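Local coordinates for protection of telomeres protein 1 (Schizosaccharomyces pombe, PDB 1QZG) that binds the single-stranded 3' overhang of telomeric DNA, which it protects, and regulates telomerase and telomere length, at residues Pro135-Asn140 with Leu166-Trp171. Sequence-based numbering, arbitrary orientation.
Sequences PDFSSN and LLNKIW
The F137 ring meets N168 at its edge: CB of N168 lies in the ring plane, 3.8 Å from F137 CD1, while the O of P135 sits over one ring face, nearer its border than its centre. The amide of N168 is turned 77° to this ring and 70° to the D136 carboxylate. D136 OD2 lies oblique to the W171 ring, 3.9 Å from CZ3, and the backbone O of N168 lies at the edge of that ring, in its plane.

N168 extends from the helix to the type I turn D136-S139 because its CG stands opposite the backbone N (chi1 -179°), and both ends of its amide are bonded. N168 ND2 gives a nearly straight bond to D136 OD1 at 2.8 Å, almost in its own amide plane but meeting the oxygen from above the carboxylate plane. N168 OD1 accepts twice from S138: from the backbone N at 2.8 Å, tilted from the carbonyl plane, and from OG at 2.6 Å, well above it. ND2 also bonds to the O of G104, so this buried amide's flip is fixed. A leucine in its place would probably leave the S138 N-H and the buried D136 carboxylate without these partners and set the turn free to shift.

The contact joins the loop after strand 129-133 to helix 158-175 in this OB-fold DNA-binding part of Pot1, about 21 Å from the DNA at the nearest atoms. F137 also packs on E161 and L165 of that helix, W171 meets W74 edge-to-face and touches I50 of strand 43-59, and helix 10-18 covers L166 and I170 through L13.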
ATOM      1  N   PRO C 135      -9.669   7.676  -1.391  1.00 27.05           N
ATOM      2  CA  PRO C 135      -9.687   8.827  -0.488  1.00 27.06           C
ATOM      3  C   PRO C 135      -9.671   8.296   0.942  1.00 27.53           C
ATOM      4  O   PRO C 135      -9.914   7.110   1.173  1.00 25.86           O
ATOM      5  CB  PRO C 135     -11.034   9.502  -0.781  1.00 28.39           C
ATOM      6  CG  PRO C 135     -11.575   8.810  -2.020  1.00 29.69           C
ATOM      7  CD  PRO C 135     -10.999   7.436  -1.978  1.00 27.12           C
ATOM      8  N   ASP C 136      -9.349   9.182   1.882  1.00 28.12           N
ATOM      9  CA  ASP C 136      -9.436   8.775   3.267  1.00 32.29           C
ATOM     10  C   ASP C 136     -10.896   8.967   3.643  1.00 31.64           C
ATOM     11  O   ASP C 136     -11.264  10.030   4.161  1.00 31.45           O
ATOM     12  CB  ASP C 136      -8.519   9.619   4.170  1.00 31.40           C
ATOM     13  CG  ASP C 136      -8.728   9.382   5.662  1.00 33.53           C
ATOM     14  OD1 ASP C 136      -9.546   8.501   6.015  1.00 31.19           O
ATOM     15  OD2 ASP C 136      -8.056  10.072   6.467  1.00 34.86           O
ATOM     16  N   PHE C 137     -11.716   7.950   3.405  1.00 34.42           N
ATOM     17  CA  PHE C 137     -13.160   8.039   3.626  1.00 36.90           C
ATOM     18  C   PHE C 137     -13.574   8.630   4.963  1.00 39.13           C
ATOM     19  O   PHE C 137     -14.486   9.454   5.031  1.00 39.60           O
ATOM     20  CB  PHE C 137     -13.778   6.651   3.497  1.00 35.14           C
ATOM     21  CG  PHE C 137     -13.519   5.988   2.183  1.00 34.89           C
ATOM     22  CD1 PHE C 137     -12.601   4.946   2.107  1.00 34.52           C
ATOM     23  CD2 PHE C 137     -14.188   6.378   1.026  1.00 35.79           C
ATOM     24  CE1 PHE C 137     -12.361   4.298   0.903  1.00 33.54           C
ATOM     25  CE2 PHE C 137     -13.951   5.732  -0.193  1.00 32.74           C
ATOM     26  CZ  PHE C 137     -13.032   4.689  -0.249  1.00 35.26           C
ATOM     27  N   SER C 138     -12.905   8.200   6.027  1.00 40.82           N
ATOM     28  CA  SER C 138     -13.220   8.649   7.380  1.00 42.21           C
ATOM     29  C   SER C 138     -12.922  10.115   7.650  1.00 43.10           C
ATOM     30  O   SER C 138     -13.192  10.621   8.740  1.00 42.69           O
ATOM     31  CB  SER C 138     -12.456   7.801   8.397  1.00 43.54           C
ATOM     32  OG  SER C 138     -12.757   6.427   8.247  1.00 46.87           O
ATOM     33  N   SER C 139     -12.366  10.807   6.666  1.00 43.33           N
ATOM     34  CA  SER C 139     -12.019  12.200   6.864  1.00 43.37           C
ATOM     35  C   SER C 139     -13.164  13.166   6.597  1.00 45.67           C
ATOM     36  O   SER C 139     -14.022  12.905   5.762  1.00 44.97           O
ATOM     37  CB  SER C 139     -10.830  12.565   5.977  1.00 42.69           C
ATOM     38  OG  SER C 139     -10.377  13.878   6.252  1.00 39.80           O
ATOM     39  N   ASN C 140     -13.171  14.285   7.318  1.00 47.54           N
ATOM     40  CA  ASN C 140     -14.195  15.302   7.117  1.00 50.03           C
ATOM     41  C   ASN C 140     -13.855  16.004   5.808  1.00 51.23           C
ATOM     42  O   ASN C 140     -14.742  16.376   5.036  1.00 51.73           O
ATOM     43  CB  ASN C 140     -14.196  16.317   8.268  1.00 51.06           C
ATOM     44  CG  ASN C 140     -14.837  15.770   9.535  1.00 52.81           C
ATOM     45  OD1 ASN C 140     -15.945  15.231   9.502  1.00 53.77           O
ATOM     46  ND2 ASN C 140     -14.146  15.915  10.661  1.00 52.58           N
ATOM     47  N   LEU C 166     -13.544  -0.801   4.014  1.00 35.24           N
ATOM     48  CA  LEU C 166     -13.384  -1.526   5.267  1.00 35.23           C
ATOM     49  C   LEU C 166     -12.040  -1.242   5.925  1.00 33.57           C
ATOM     50  O   LEU C 166     -11.979  -1.011   7.127  1.00 33.11           O
ATOM     51  CB  LEU C 166     -13.535  -3.033   5.038  1.00 37.66           C
ATOM     52  CG  LEU C 166     -14.939  -3.648   5.104  1.00 42.26           C
ATOM     53  CD1 LEU C 166     -15.812  -3.160   3.956  1.00 43.83           C
ATOM     54  CD2 LEU C 166     -14.806  -5.159   5.045  1.00 42.92           C
ATOM     55  N   LEU C 167     -10.963  -1.266   5.140  1.00 31.66           N
ATOM     56  CA  LEU C 167      -9.628  -1.000   5.675  1.00 29.52           C
ATOM     57  C   LEU C 167      -9.580   0.353   6.361  1.00 27.41           C
ATOM     58  O   LEU C 167      -9.082   0.482   7.477  1.00 24.93           O
ATOM     59  CB  LEU C 167      -8.575  -1.011   4.558  1.00 27.81           C
ATOM     60  CG  LEU C 167      -7.983  -2.336   4.080  1.00 29.34           C
ATOM     61  CD1 LEU C 167      -6.885  -2.050   3.061  1.00 27.42           C
ATOM     62  CD2 LEU C 167      -7.403  -3.100   5.262  1.00 29.36           C
ATOM     63  N   ASN C 168     -10.084   1.366   5.665  1.00 28.39           N
ATOM     64  CA  ASN C 168     -10.090   2.720   6.194  1.00 27.90           C
ATOM     65  C   ASN C 168     -10.909   2.766   7.484  1.00 28.88           C
ATOM     66  O   ASN C 168     -10.472   3.324   8.488  1.00 27.98           O
ATOM     67  CB  ASN C 168     -10.653   3.679   5.135  1.00 27.65           C
ATOM     68  CG  ASN C 168     -10.682   5.117   5.601  1.00 29.06           C
ATOM     69  OD1 ASN C 168     -11.726   5.626   6.005  1.00 30.19           O
ATOM     70  ND2 ASN C 168      -9.533   5.781   5.559  1.00 30.22           N
ATOM     71  N   LYS C 169     -12.086   2.153   7.456  1.00 29.79           N
ATOM     72  CA  LYS C 169     -12.954   2.122   8.627  1.00 32.84           C
ATOM     73  C   LYS C 169     -12.234   1.511   9.832  1.00 32.10           C
ATOM     74  O   LYS C 169     -12.234   2.090  10.923  1.00 32.91           O
ATOM     75  CB  LYS C 169     -14.222   1.319   8.312  1.00 35.68           C
ATOM     76  CG  LYS C 169     -15.101   1.032   9.524  1.00 42.45           C
ATOM     77  CD  LYS C 169     -16.232   0.074   9.172  1.00 46.48           C
ATOM     78  CE  LYS C 169     -17.074  -0.258  10.399  1.00 50.75           C
ATOM     79  NZ  LYS C 169     -18.160  -1.237  10.091  1.00 54.69           N
ATOM     80  N   ILE C 170     -11.624   0.343   9.636  1.00 32.10           N
ATOM     81  CA  ILE C 170     -10.908  -0.327  10.720  1.00 31.50           C
ATOM     82  C   ILE C 170      -9.753   0.546  11.188  1.00 31.99           C
ATOM     83  O   ILE C 170      -9.544   0.733  12.390  1.00 31.97           O
ATOM     84  CB  ILE C 170     -10.352  -1.700  10.275  1.00 32.57           C
ATOM     85  CG1 ILE C 170     -11.509  -2.602   9.839  1.00 32.91           C
ATOM     86  CG2 ILE C 170      -9.576  -2.345  11.414  1.00 31.41           C
ATOM     87  CD1 ILE C 170     -11.080  -3.958   9.364  1.00 33.30           C
ATOM     88  N   TRP C 171      -9.005   1.085  10.232  1.00 30.99           N
ATOM     89  CA  TRP C 171      -7.892   1.957  10.561  1.00 32.00           C
ATOM     90  C   TRP C 171      -8.411   3.089  11.438  1.00 33.71           C
ATOM     91  O   TRP C 171      -7.834   3.402  12.479  1.00 33.74           O
ATOM     92  CB  TRP C 171      -7.284   2.551   9.286  1.00 32.37           C
ATOM     93  CG  TRP C 171      -6.289   3.623   9.568  1.00 32.86           C
ATOM     94  CD1 TRP C 171      -5.037   3.454  10.030  1.00 33.20           C
ATOM     95  CD2 TRP C 171      -6.492   5.036   9.458  1.00 33.73           C
ATOM     96  NE1 TRP C 171      -4.429   4.671  10.227  1.00 34.66           N
ATOM     97  CE2 TRP C 171      -5.307   5.662   9.884  1.00 32.21           C
ATOM     98  CE3 TRP C 171      -7.564   5.832   9.048  1.00 34.35           C
ATOM     99  CZ2 TRP C 171      -5.158   7.053   9.907  1.00 35.25           C
ATOM    100  CZ3 TRP C 171      -7.417   7.218   9.071  1.00 35.71           C
ATOM    101  CH2 TRP C 171      -6.221   7.813   9.501  1.00 34.17           C
TER